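Local coordinates for mandelate racemase/muconate lactonizing enzyme family protein (Roseovarius sp. TM1035, PDB 3T9P), which probably rearranges a carboxylate substrate through proton abstraction next to the carboxylate group, as related members of the enolase superfamily do, at residues A110-R115 / G285-T290; P306-A309 / V314-C317; L87-E92 / Y99-M104; V36-V41 / G347-D352; Q292-A297 / L302-H307. All coordinates share one frame; numbering follows the deposited sequence.

Contact 1 of 5, residues A110-R115 / G285-T290; sequences ALWDMR and GGMHRT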
# COMPACT_ATOMS: atom_id res chain seq x y z
N ALA A 110 19.18 9.00 1.95
CA ALA A 110 20.35 9.53 1.25
C ALA A 110 20.46 11.02 1.59
O ALA A 110 21.54 11.55 1.74
CB ALA A 110 20.13 9.36 -0.30
N LEU A 111 19.31 11.71 1.66
CA LEU A 111 19.37 13.15 1.94
C LEU A 111 19.81 13.45 3.39
O LEU A 111 20.49 14.47 3.63
CB LEU A 111 18.03 13.80 1.62
CG LEU A 111 17.66 13.87 0.13
CD1 LEU A 111 16.19 14.32 0.01
CD2 LEU A 111 18.58 14.85 -0.66
N TRP A 112 19.38 12.66 4.37
CA TRP A 112 19.92 12.87 5.75
C TRP A 112 21.44 12.68 5.75
O TRP A 112 22.15 13.39 6.43
CB TRP A 112 19.23 11.92 6.78
CG TRP A 112 17.78 12.34 7.03
CD1 TRP A 112 16.61 11.68 6.62
CD2 TRP A 112 17.38 13.48 7.75
NE1 TRP A 112 15.52 12.35 7.09
CE2 TRP A 112 15.95 13.49 7.74
CE3 TRP A 112 18.10 14.52 8.42
CZ2 TRP A 112 15.22 14.52 8.37
CZ3 TRP A 112 17.36 15.58 9.00
CH2 TRP A 112 15.94 15.56 8.98
N ASP A 113 21.93 11.64 5.08
CA ASP A 113 23.38 11.35 5.07
C ASP A 113 24.10 12.51 4.36
O ASP A 113 25.14 12.94 4.81
CB ASP A 113 23.66 10.05 4.28
CG ASP A 113 25.17 9.58 4.42
OD1 ASP A 113 25.63 9.39 5.60
OD2 ASP A 113 25.86 9.42 3.32
N MET A 114 23.53 12.99 3.29
CA MET A 114 24.06 14.14 2.55
C MET A 114 24.20 15.35 3.46
O MET A 114 25.32 15.93 3.57
CB MET A 114 23.23 14.44 1.26
CG MET A 114 23.86 15.57 0.33
SD MET A 114 23.53 17.23 1.03
CE MET A 114 21.73 17.30 0.84
N ARG A 115 23.11 15.75 4.14
CA ARG A 115 23.14 16.90 5.04
C ARG A 115 24.08 16.67 6.21
O ARG A 115 24.82 17.54 6.58
CB ARG A 115 21.72 17.19 5.56
CG ARG A 115 21.66 18.42 6.45
CD ARG A 115 20.22 18.75 6.75
NE ARG A 115 20.24 19.73 7.81
CZ ARG A 115 19.22 20.02 8.59
NH1 ARG A 115 18.07 19.36 8.49
NH2 ARG A 115 19.39 20.93 9.54
N GLY A 285 8.95 4.71 4.83
CA GLY A 285 9.26 5.81 3.90
C GLY A 285 10.37 6.73 4.38
O GLY A 285 10.58 7.79 3.79
N GLY A 286 10.98 6.44 5.55
CA GLY A 286 12.27 7.09 5.90
C GLY A 286 12.11 7.83 7.24
O GLY A 286 11.16 7.59 7.98
N MET A 287 13.07 8.69 7.57
CA MET A 287 13.12 9.27 8.94
C MET A 287 12.00 10.30 9.20
O MET A 287 11.40 10.31 10.28
CB MET A 287 14.50 9.94 9.15
CG MET A 287 15.65 8.91 8.88
SD MET A 287 15.82 7.63 10.23
CE MET A 287 16.47 8.56 11.58
N HIS A 288 11.74 11.17 8.25
CA HIS A 288 10.69 12.19 8.48
C HIS A 288 9.40 11.46 8.79
O HIS A 288 8.70 11.84 9.70
CB HIS A 288 10.49 13.06 7.21
CG HIS A 288 11.42 14.24 7.12
ND1 HIS A 288 11.49 15.20 8.11
CD2 HIS A 288 12.25 14.65 6.13
CE1 HIS A 288 12.41 16.11 7.77
NE2 HIS A 288 12.86 15.81 6.55
N ARG A 289 9.04 10.44 8.00
CA ARG A 289 7.77 9.78 8.21
C ARG A 289 7.77 8.99 9.51
O ARG A 289 6.76 9.01 10.21
CB ARG A 289 7.40 8.92 7.01
CG ARG A 289 7.06 9.79 5.76
CD ARG A 289 6.61 8.86 4.55
NE ARG A 289 5.48 7.93 4.87
CZ ARG A 289 4.22 8.30 4.99
NH1 ARG A 289 3.91 9.62 4.77
NH2 ARG A 289 3.26 7.41 5.27
N THR A 290 8.91 8.36 9.86
CA THR A 290 8.94 7.62 11.13
C THR A 290 8.76 8.61 12.36
O THR A 290 8.02 8.32 13.31
CB THR A 290 10.26 6.81 11.23
OG1 THR A 290 10.25 5.94 10.10
CG2 THR A 290 10.29 5.92 12.53
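The indole of W112 is driven against M287 and H288 at the start of helix 287-299. Contact is closest at two points of the ring system: W112 CZ2 lies 3.2 Å from H288 NE2, above one face of the imidazole and offset toward its rim, and W112 NE1 comes to 3.3 Å from M287 CB. The indole six-membered ring and the imidazole meet obliquely, planes at 51°. M287 then turns away: bends at chi2 and chi3 carry its thioether off the tryptophan and onto C317 and L321. A flexible, unbranched methionine suits such a corner. In the enolase-superfamily fold this is a seam between domains, helix 98-119 of the N-terminal capping domain lying against a helix of the C-terminal barrel. D108, one turn before W112, receives the backbone N-H groups of M287 and H288 with its carboxylate, and F81 meets both the W112 and H288 rings edge-to-face. G286, with positive phi, occupies the N-cap position, and its carbonyl O accepts both T290 OG1 (2.8 Å) and T290 N. Toward R115 the contact loosens: H288 is partly exposed, and R115 NH1 stays 6.6 Å from H288 NE2 while R115 NE pairs with E119.

Contact 2 of 5, residues P306-A309 / V314-C317; sequences PHAA and VTMC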
# COMPACT_ATOMS: atom_id res chain seq x y z
N PRO A 306 11.20 0.64 17.70
CA PRO A 306 11.09 0.41 16.21
C PRO A 306 11.53 -1.04 15.81
O PRO A 306 12.24 -1.78 16.62
CB PRO A 306 12.12 1.37 15.62
CG PRO A 306 12.39 2.44 16.77
CD PRO A 306 12.30 1.61 18.04
N HIS A 307 11.06 -1.47 14.66
CA HIS A 307 11.35 -2.82 14.13
C HIS A 307 12.55 -2.63 13.22
O HIS A 307 12.56 -1.67 12.37
CB HIS A 307 10.11 -3.29 13.35
CG HIS A 307 10.42 -4.45 12.45
ND1 HIS A 307 11.07 -4.29 11.24
CD2 HIS A 307 10.25 -5.79 12.61
CE1 HIS A 307 11.22 -5.46 10.66
NE2 HIS A 307 10.74 -6.39 11.46
N ALA A 308 13.58 -3.51 13.33
CA ALA A 308 14.74 -3.49 12.47
C ALA A 308 15.15 -4.95 12.45
O ALA A 308 15.72 -5.41 13.42
CB ALA A 308 15.96 -2.61 13.10
N ALA A 309 15.01 -5.61 11.32
CA ALA A 309 15.12 -7.08 11.39
C ALA A 309 16.31 -7.65 10.63
O ALA A 309 16.45 -8.85 10.57
CB ALA A 309 13.80 -7.74 10.96
N VAL A 314 18.98 -0.35 7.75
CA VAL A 314 17.81 -0.16 8.66
C VAL A 314 18.26 -0.14 10.15
O VAL A 314 17.73 0.61 10.95
CB VAL A 314 16.67 -1.17 8.34
CG1 VAL A 314 17.09 -2.66 8.67
CG2 VAL A 314 15.32 -0.79 9.14
N THR A 315 19.18 -1.00 10.53
CA THR A 315 19.58 -1.02 11.91
C THR A 315 20.29 0.30 12.32
O THR A 315 19.93 0.89 13.38
CB THR A 315 20.36 -2.35 12.28
OG1 THR A 315 19.44 -3.45 12.12
CG2 THR A 315 20.90 -2.35 13.87
N MET A 316 21.20 0.77 11.54
CA MET A 316 21.90 2.07 11.83
C MET A 316 20.91 3.25 11.81
O MET A 316 20.93 4.10 12.70
CB MET A 316 23.06 2.32 10.81
CG MET A 316 23.90 3.66 11.12
SD MET A 316 24.49 3.60 12.86
CE MET A 316 25.77 2.37 12.69
N CYS A 317 19.93 3.23 10.89
CA CYS A 317 18.92 4.38 10.92
C CYS A 317 18.14 4.34 12.24
O CYS A 317 17.84 5.44 12.85
CB CYS A 317 17.95 4.24 9.77
SG CYS A 317 18.67 4.48 8.10
O HOH W 1 18.50 -5.74 13.39
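The methyl group of A308 meets the first turn of helix 313-322 at the end of what corresponds to the seventh strand position of the enolase-type barrel. Its CB packs 3.7 Å from the hydroxyl T315 OG1 and makes a loose apolar touch with V314 CG2 at 4.4 Å, as a short side chain allows where the CA atoms of A308 and T315 are 5.5 Å apart. V314 directs CG2 toward the carbonyl O of H307 at 4.3 Å and CG1 toward the backbone of A309. In the next shell stands H307, whose CB points away from the helix and whose ND1 is hydrogen-bonded to D280. Such a His-Asp pair is consistent with the general base of mandelate racemase relatives. The nearest atoms of the H307 side chain and a bound formate are about 3 Å apart; the formate is probably from the crystallisation liquor, though it may mark a pocket. E333 takes the A308 N-H. T315 OG1 is turned beside its own backbone N (chi1 -65°) and gives its hydrogen to the carbonyl O of N310, so its oxygen accepts from a water. That water donates to T315 OG1 and A308 O, 2.8 Å each.

Contact 3 of 5, residues L87-E92 / Y99-M104; sequences LIYERE and YLRRAM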
# COMPACT_ATOMS: atom_id res chain seq x y z
N LEU A 87 4.52 15.92 -1.32
CA LEU A 87 4.25 16.16 -2.72
C LEU A 87 4.40 14.93 -3.56
O LEU A 87 3.59 14.70 -4.49
CB LEU A 87 5.11 17.28 -3.33
CG LEU A 87 4.67 18.65 -2.74
CD1 LEU A 87 5.73 19.70 -3.07
CD2 LEU A 87 3.36 19.16 -3.35
N ILE A 88 5.42 14.14 -3.27
CA ILE A 88 5.56 12.87 -4.01
C ILE A 88 4.29 12.03 -3.88
O ILE A 88 3.72 11.53 -4.85
CB ILE A 88 6.79 12.10 -3.50
CG1 ILE A 88 8.03 12.86 -4.11
CG2 ILE A 88 6.70 10.56 -3.92
CD1 ILE A 88 9.34 12.51 -3.31
N TYR A 89 3.84 11.84 -2.64
CA TYR A 89 2.62 11.00 -2.41
C TYR A 89 1.39 11.61 -3.10
O TYR A 89 0.67 10.91 -3.84
CB TYR A 89 2.40 10.74 -0.92
CG TYR A 89 1.10 10.02 -0.60
CD1 TYR A 89 0.84 8.70 -1.04
CD2 TYR A 89 0.14 10.66 0.18
CE1 TYR A 89 -0.44 8.07 -0.78
CE2 TYR A 89 -1.08 10.02 0.49
CZ TYR A 89 -1.36 8.74 0.01
OH TYR A 89 -2.57 8.14 0.37
N GLU A 90 1.23 12.94 -3.01
CA GLU A 90 0.15 13.62 -3.77
C GLU A 90 0.20 13.44 -5.23
O GLU A 90 -0.87 13.20 -5.80
CB GLU A 90 0.08 15.14 -3.44
CG GLU A 90 -0.11 15.33 -1.95
CD GLU A 90 0.20 16.77 -1.55
OE1 GLU A 90 1.08 17.42 -2.20
OE2 GLU A 90 -0.42 17.22 -0.61
N ARG A 91 1.39 13.49 -5.88
CA ARG A 91 1.44 13.18 -7.31
C ARG A 91 1.21 11.70 -7.57
O ARG A 91 0.76 11.33 -8.66
CB ARG A 91 2.78 13.63 -7.98
CG ARG A 91 3.13 15.13 -7.62
CD ARG A 91 2.38 16.13 -8.51
NE ARG A 91 1.01 16.39 -8.04
CZ ARG A 91 0.65 17.20 -7.04
NH1 ARG A 91 1.54 17.87 -6.32
NH2 ARG A 91 -0.65 17.29 -6.73
N GLU A 92 1.56 10.82 -6.63
CA GLU A 92 1.40 9.37 -6.88
C GLU A 92 0.24 8.80 -5.95
O GLU A 92 0.33 7.64 -5.35
CB GLU A 92 2.72 8.61 -6.55
CG GLU A 92 3.98 9.16 -7.42
CD GLU A 92 3.87 8.78 -8.85
OE1 GLU A 92 3.12 7.83 -9.16
OE2 GLU A 92 4.51 9.46 -9.70
N TYR A 99 5.02 -0.43 -1.44
CA TYR A 99 6.20 -0.23 -2.35
C TYR A 99 6.56 1.21 -2.57
O TYR A 99 7.69 1.50 -2.66
CB TYR A 99 5.91 -0.85 -3.71
CG TYR A 99 6.39 -2.29 -3.79
CD1 TYR A 99 7.75 -2.57 -3.87
CD2 TYR A 99 5.47 -3.34 -3.87
CE1 TYR A 99 8.16 -3.85 -3.93
CE2 TYR A 99 5.88 -4.66 -4.01
CZ TYR A 99 7.24 -4.88 -4.02
OH TYR A 99 7.71 -6.17 -4.21
N LEU A 100 5.65 2.14 -2.63
CA LEU A 100 6.03 3.54 -2.78
C LEU A 100 6.89 4.00 -1.58
O LEU A 100 7.81 4.71 -1.75
CB LEU A 100 4.81 4.44 -2.91
CG LEU A 100 4.96 5.92 -3.30
CD1 LEU A 100 5.34 6.15 -4.67
CD2 LEU A 100 3.77 6.74 -2.93
N ARG A 101 6.49 3.59 -0.40
CA ARG A 101 7.21 3.90 0.82
C ARG A 101 8.62 3.27 0.90
O ARG A 101 9.57 3.90 1.28
CB ARG A 101 6.39 3.51 2.02
CG ARG A 101 4.98 4.16 2.12
CD ARG A 101 4.85 5.55 1.64
NE ARG A 101 3.55 6.20 1.86
CZ ARG A 101 3.38 7.50 1.85
NH1 ARG A 101 4.39 8.26 1.63
NH2 ARG A 101 2.21 8.05 2.05
N ARG A 102 8.70 2.04 0.44
CA ARG A 102 9.93 1.29 0.44
C ARG A 102 10.91 2.07 -0.45
O ARG A 102 12.05 2.23 -0.08
CB ARG A 102 9.68 -0.09 -0.20
CG ARG A 102 9.09 -1.18 0.71
CD ARG A 102 8.81 -2.47 -0.02
NE ARG A 102 8.15 -3.44 0.82
CZ ARG A 102 8.72 -4.48 1.40
NH1 ARG A 102 9.98 -4.79 1.16
NH2 ARG A 102 8.00 -5.23 2.20
N ALA A 103 10.43 2.58 -1.56
CA ALA A 103 11.25 3.37 -2.45
C ALA A 103 11.63 4.78 -1.91
O ALA A 103 12.77 5.19 -1.98
CB ALA A 103 10.64 3.44 -3.80
N MET A 104 10.63 5.42 -1.35
CA MET A 104 10.77 6.80 -0.72
C MET A 104 11.86 6.81 0.34
O MET A 104 12.56 7.80 0.49
CB MET A 104 9.42 7.24 -0.13
CG MET A 104 9.46 8.62 0.53
SD MET A 104 7.74 9.13 0.98
CE MET A 104 7.24 9.58 -0.69
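One face of the Y89 ring carries the guanidinium of R101, while L100 CD2 sits at the ring edge, in its plane, 4.0 Å from Y89 CD1. R101 NH2 does the touching, 3.4 Å from Y89 CD1 and offset toward the rim; ring and guanidinium planes differ by 29°, and R101 CZ is 4.5 Å from the centroid of the Y89 ring, an off-centre cation-pi stack. W237 of the second subunit meets the same tyrosine edge-to-face, so Y89 joins this helix pair to the dimer interface. Within its own helix, R101 brings the edge of its guanidinium up to M104 SD. A bend at chi2 (-35°) folds the arginine back from a CB that does not itself point at the tyrosine.

The two helices form an antiparallel hairpin in the N-terminal capping domain, with axes 11.7 Å apart at closest approach and N-to-C directions 148° apart. Beside the aromatic pair, I88 and M104 reach toward each other tip to tip, CG2 and CE only 3.4 Å apart, tighter than usual for carbons. L100 CD1 also covers E92 CB at 4.1 Å, while the carboxylate of E92 turns off to H72.

R101 NE makes a salt bridge with E261 of the barrel domain. With R289 close by, that carboxylate probably offsets the proximity of a like charge as well as the removal of the buried arginine from water.

Contact 4 of 5, residues V36-V41 / G347-D352; sequences VGFVRV and GLFLGD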
# COMPACT_ATOMS: atom_id res chain seq x y z
N VAL A 36 18.71 -5.86 -1.70
CA VAL A 36 19.06 -4.55 -1.06
C VAL A 36 19.30 -3.58 -2.14
O VAL A 36 19.78 -4.03 -3.19
CB VAL A 36 20.38 -4.62 -0.18
CG1 VAL A 36 20.50 -3.27 0.58
CG2 VAL A 36 20.29 -5.65 0.82
N GLY A 37 19.01 -2.28 -1.93
CA GLY A 37 19.19 -1.27 -3.01
C GLY A 37 19.75 -0.07 -2.24
O GLY A 37 19.04 0.46 -1.36
N PHE A 38 20.96 0.40 -2.58
CA PHE A 38 21.46 1.67 -2.08
C PHE A 38 21.19 2.84 -3.05
O PHE A 38 21.13 2.66 -4.24
CB PHE A 38 22.97 1.59 -1.78
CG PHE A 38 23.29 0.60 -0.72
CD1 PHE A 38 22.93 0.85 0.62
CD2 PHE A 38 23.90 -0.60 -1.04
CE1 PHE A 38 23.22 -0.11 1.63
CE2 PHE A 38 24.23 -1.55 -0.05
CZ PHE A 38 23.86 -1.32 1.28
N VAL A 39 21.05 4.03 -2.48
CA VAL A 39 20.75 5.21 -3.24
C VAL A 39 21.88 6.23 -2.95
O VAL A 39 22.25 6.47 -1.77
CB VAL A 39 19.37 5.85 -2.80
CG1 VAL A 39 19.17 7.28 -3.52
CG2 VAL A 39 18.15 4.87 -3.19
N ARG A 40 22.41 6.80 -4.01
CA ARG A 40 23.32 7.92 -3.94
C ARG A 40 22.66 9.17 -4.54
O ARG A 40 22.23 9.18 -5.64
CB ARG A 40 24.70 7.64 -4.58
CG ARG A 40 25.62 8.82 -4.48
CD ARG A 40 27.06 8.59 -4.92
NE ARG A 40 27.16 8.21 -6.30
CZ ARG A 40 28.16 7.53 -6.82
NH1 ARG A 40 29.20 7.21 -6.08
NH2 ARG A 40 28.11 7.18 -8.06
N VAL A 41 22.64 10.21 -3.75
CA VAL A 41 22.12 11.51 -4.12
C VAL A 41 23.29 12.48 -4.32
O VAL A 41 24.22 12.48 -3.58
CB VAL A 41 21.15 12.10 -3.08
CG1 VAL A 41 21.84 12.40 -1.81
CG2 VAL A 41 20.43 13.33 -3.59
N GLY A 347 29.24 -8.25 3.83
CA GLY A 347 29.98 -7.39 2.92
C GLY A 347 29.25 -6.14 2.44
O GLY A 347 29.75 -5.47 1.52
N LEU A 348 28.11 -5.76 3.04
CA LEU A 348 27.49 -4.50 2.62
C LEU A 348 28.33 -3.33 3.01
O LEU A 348 28.50 -2.41 2.16
CB LEU A 348 26.06 -4.32 3.20
CG LEU A 348 25.09 -5.38 2.83
CD1 LEU A 348 23.75 -5.11 3.60
CD2 LEU A 348 24.90 -5.51 1.32
N PHE A 349 28.87 -3.35 4.25
CA PHE A 349 29.54 -2.17 4.78
C PHE A 349 31.02 -2.52 5.10
O PHE A 349 31.31 -3.67 5.42
CB PHE A 349 28.82 -1.74 6.08
CG PHE A 349 27.35 -1.50 5.84
CD1 PHE A 349 26.95 -0.49 4.98
CD2 PHE A 349 26.37 -2.32 6.45
CE1 PHE A 349 25.54 -0.22 4.71
CE2 PHE A 349 24.96 -2.05 6.23
CZ PHE A 349 24.58 -1.01 5.31
N LEU A 350 31.89 -1.53 5.06
CA LEU A 350 33.28 -1.69 5.52
C LEU A 350 33.35 -1.46 7.03
O LEU A 350 32.44 -0.79 7.61
CB LEU A 350 34.18 -0.67 4.81
CG LEU A 350 34.26 -0.85 3.27
CD1 LEU A 350 34.99 0.23 2.51
CD2 LEU A 350 34.75 -2.25 2.90
N GLY A 351 34.37 -2.02 7.69
CA GLY A 351 34.52 -1.80 9.16
C GLY A 351 33.50 -2.60 10.02
O GLY A 351 33.03 -3.65 9.70
N ASP A 352 33.12 -2.10 11.15
CA ASP A 352 32.30 -2.96 11.95
C ASP A 352 31.25 -2.02 12.58
O ASP A 352 31.23 -1.80 13.78
CB ASP A 352 33.21 -3.55 13.03
CG ASP A 352 32.56 -4.67 13.79
OD1 ASP A 352 31.53 -5.20 13.32
OD2 ASP A 352 33.06 -5.01 14.87
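The backbones of V36 and L348 come no nearer than 9.2 Å between CA atoms, and no hydrogen bond joins the segments, so side chains alone span the distance. From G37 onward the first segment is an extended strand, hydrogen-bonded to strands 25-32 and 48-52; alternation along it puts V36 and F38 on the same side. The other segment is irregular, with G347 (phi 79°) and G351 at positive phi, a conformation that glycine tolerates readily.

F38 makes most of the contact from the strand. Its CE1 is 3.9 Å from F349 CE1, and the two phenyl rings meet obliquely, centroids 5.9 Å apart and planes at 68°. At the edge of the F38 ring, near its plane, L348 CB approaches CZ to 4.2 Å; this same CB rides over the centre of the F349 ring, 3.8 Å above it. Strand 37-43 belongs to the sheet of the N-terminal capping domain, whereas 347-352 lies in the long loop between barrel strand 332-335 and strand 360-363, which pairs antiparallel with 132-139, so the contact ties cap to barrel in the two-domain enolase-superfamily architecture.

V36 adds its branches from the strand start: CG1 lies over one face of F38, offset toward the rim, and CG2 reaches L348 CD1 at 4.5 Å. Branched and aromatic residues suit an all-apolar contact. W344 covers V36 further, and W377 meets F38 edge-to-face.

Contact 5 of 5, residues Q292-A297 / L302-H307; sequences QVCQMA and LPVTPH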
# COMPACT_ATOMS: atom_id res chain seq x y z
N GLN A 292 7.09 11.33 12.39
CA GLN A 292 5.66 11.64 12.44
C GLN A 292 4.90 10.57 13.27
O GLN A 292 4.15 10.94 14.23
CB GLN A 292 5.10 11.85 11.02
CG GLN A 292 3.57 12.15 10.95
CD GLN A 292 3.13 13.49 11.67
OE1 GLN A 292 3.83 14.53 11.61
NE2 GLN A 292 1.98 13.41 12.40
N VAL A 293 5.21 9.28 13.05
CA VAL A 293 4.67 8.24 13.88
C VAL A 293 5.11 8.38 15.35
O VAL A 293 4.27 8.19 16.24
CB VAL A 293 4.96 6.82 13.31
CG1 VAL A 293 4.46 5.73 14.32
CG2 VAL A 293 4.29 6.70 11.88
N CYS A 294 6.36 8.70 15.61
CA CYS A 294 6.83 8.81 17.00
C CYS A 294 6.05 9.89 17.75
O CYS A 294 5.76 9.74 18.96
CB CYS A 294 8.27 9.22 16.98
SG CYS A 294 9.35 7.83 16.38
N GLN A 295 5.70 10.94 17.01
CA GLN A 295 5.03 12.14 17.55
C GLN A 295 3.56 11.85 17.74
O GLN A 295 3.03 12.19 18.77
CB GLN A 295 5.39 13.31 16.65
CG GLN A 295 4.47 14.49 16.66
CD GLN A 295 4.70 15.34 15.37
OE1 GLN A 295 3.76 15.94 14.82
NE2 GLN A 295 5.97 15.33 14.87
N MET A 296 2.93 11.05 16.88
CA MET A 296 1.61 10.47 17.15
C MET A 296 1.56 9.58 18.40
O MET A 296 0.60 9.65 19.21
CB MET A 296 1.08 9.65 15.94
CG MET A 296 0.82 10.50 14.71
SD MET A 296 0.68 9.46 13.19
CE MET A 296 -0.76 8.44 13.47
N ALA A 297 2.56 8.70 18.54
CA ALA A 297 2.68 7.87 19.74
C ALA A 297 2.86 8.76 20.98
O ALA A 297 2.31 8.45 22.04
CB ALA A 297 3.92 6.85 19.61
N LEU A 302 2.54 6.83 24.33
CA LEU A 302 3.15 5.54 24.08
C LEU A 302 4.61 5.63 23.62
O LEU A 302 4.96 6.50 22.88
CB LEU A 302 2.35 4.73 23.07
CG LEU A 302 0.85 4.50 23.27
CD1 LEU A 302 0.20 3.82 22.16
CD2 LEU A 302 0.38 3.93 24.57
N PRO A 303 5.43 4.71 24.09
CA PRO A 303 6.82 4.60 23.69
C PRO A 303 7.01 4.01 22.29
O PRO A 303 6.15 3.35 21.83
CB PRO A 303 7.40 3.66 24.73
CG PRO A 303 6.37 2.90 25.18
CD PRO A 303 5.07 3.57 24.91
N VAL A 304 8.16 4.23 21.69
CA VAL A 304 8.44 3.74 20.36
C VAL A 304 9.59 2.72 20.48
O VAL A 304 10.75 3.10 20.85
CB VAL A 304 8.91 4.86 19.49
CG1 VAL A 304 9.22 4.37 18.08
CG2 VAL A 304 7.74 5.91 19.43
N THR A 305 9.28 1.48 20.06
CA THR A 305 10.39 0.49 20.03
C THR A 305 10.43 -0.03 18.56
O THR A 305 9.75 -0.99 18.25
CB THR A 305 10.13 -0.63 21.08
OG1 THR A 305 10.16 -0.04 22.41
CG2 THR A 305 11.24 -1.70 21.08
N PRO A 306 11.20 0.64 17.70
CA PRO A 306 11.09 0.41 16.21
C PRO A 306 11.53 -1.04 15.81
O PRO A 306 12.24 -1.78 16.62
CB PRO A 306 12.12 1.37 15.62
CG PRO A 306 12.39 2.44 16.77
CD PRO A 306 12.30 1.61 18.04
N HIS A 307 11.06 -1.47 14.66
CA HIS A 307 11.35 -2.82 14.13
C HIS A 307 12.55 -2.63 13.22
O HIS A 307 12.56 -1.67 12.37
CB HIS A 307 10.11 -3.29 13.35
CG HIS A 307 10.42 -4.45 12.45
ND1 HIS A 307 11.07 -4.29 11.24
CD2 HIS A 307 10.25 -5.79 12.61
CE1 HIS A 307 11.22 -5.46 10.66
NE2 HIS A 307 10.74 -6.39 11.46
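V304 meets helix 287-299 through both its methyl groups. Its CB points at the helix but stays back, 4.3 Å from C294 SG, and the branches do the touching. CG1 is anti to the backbone N (chi1 180°) and CG2 is turned beside it, and C294 SG is 3.9 Å from both CG1 and CG2 of V304. CG2 also settles into the angle between two helix residues, 3.9 Å from both C294 CA and A297 CB. A beta-branched residue suits the place because it offers two methyls without needing a long reach.

The helix and the segment after it are part of a beta-alpha-beta crossover of the barrel: P303 and T305 exchange backbone hydrogen bonds with V277, before the helix, and V304 bonds with N327 and G329 on the other side, so 302-307 fills the seventh strand position. V277 and N327 also touch A297, burying the methyl that faces V304.

Near the C-terminal end of helix 287-299 the two segments come closest, with A297 and L302 CA atoms 4.9 Å apart. Here L302 N donates to A297 O at 2.8 Å, nearly straight at 174°. The single methyl of alanine suits this close approach: A297 CB is 3.4 Å from L302 O. That carbonyl and the one of C294 are both hydrogen-bonded by N327 ND2, while the leucine chain leans on L269.

In the fold
Contacts 2 and 5 overlap at P306 and H307, and with a formate about 3 Å from the H307 side chain they lead from the barrel wall to the probable active site; contact 2 is centred about 3 Å from the middle of the chain. Contacts 1 and 4 join cap to barrel and touch within the cap, A110 O to V41 CG1 at 3.7 Å. Contact 3 shares helix 98-119 with contact 1, and its R101 packs on R289 of contact 1, two like charges with CZ to CZ 3.4 Å. M287 CE of contact 1 reaches C317 O of contact 2 at 3.6 Å. Contacts 4 and 5, centres about 26 Å apart, lie on opposite sides of the chain's centre.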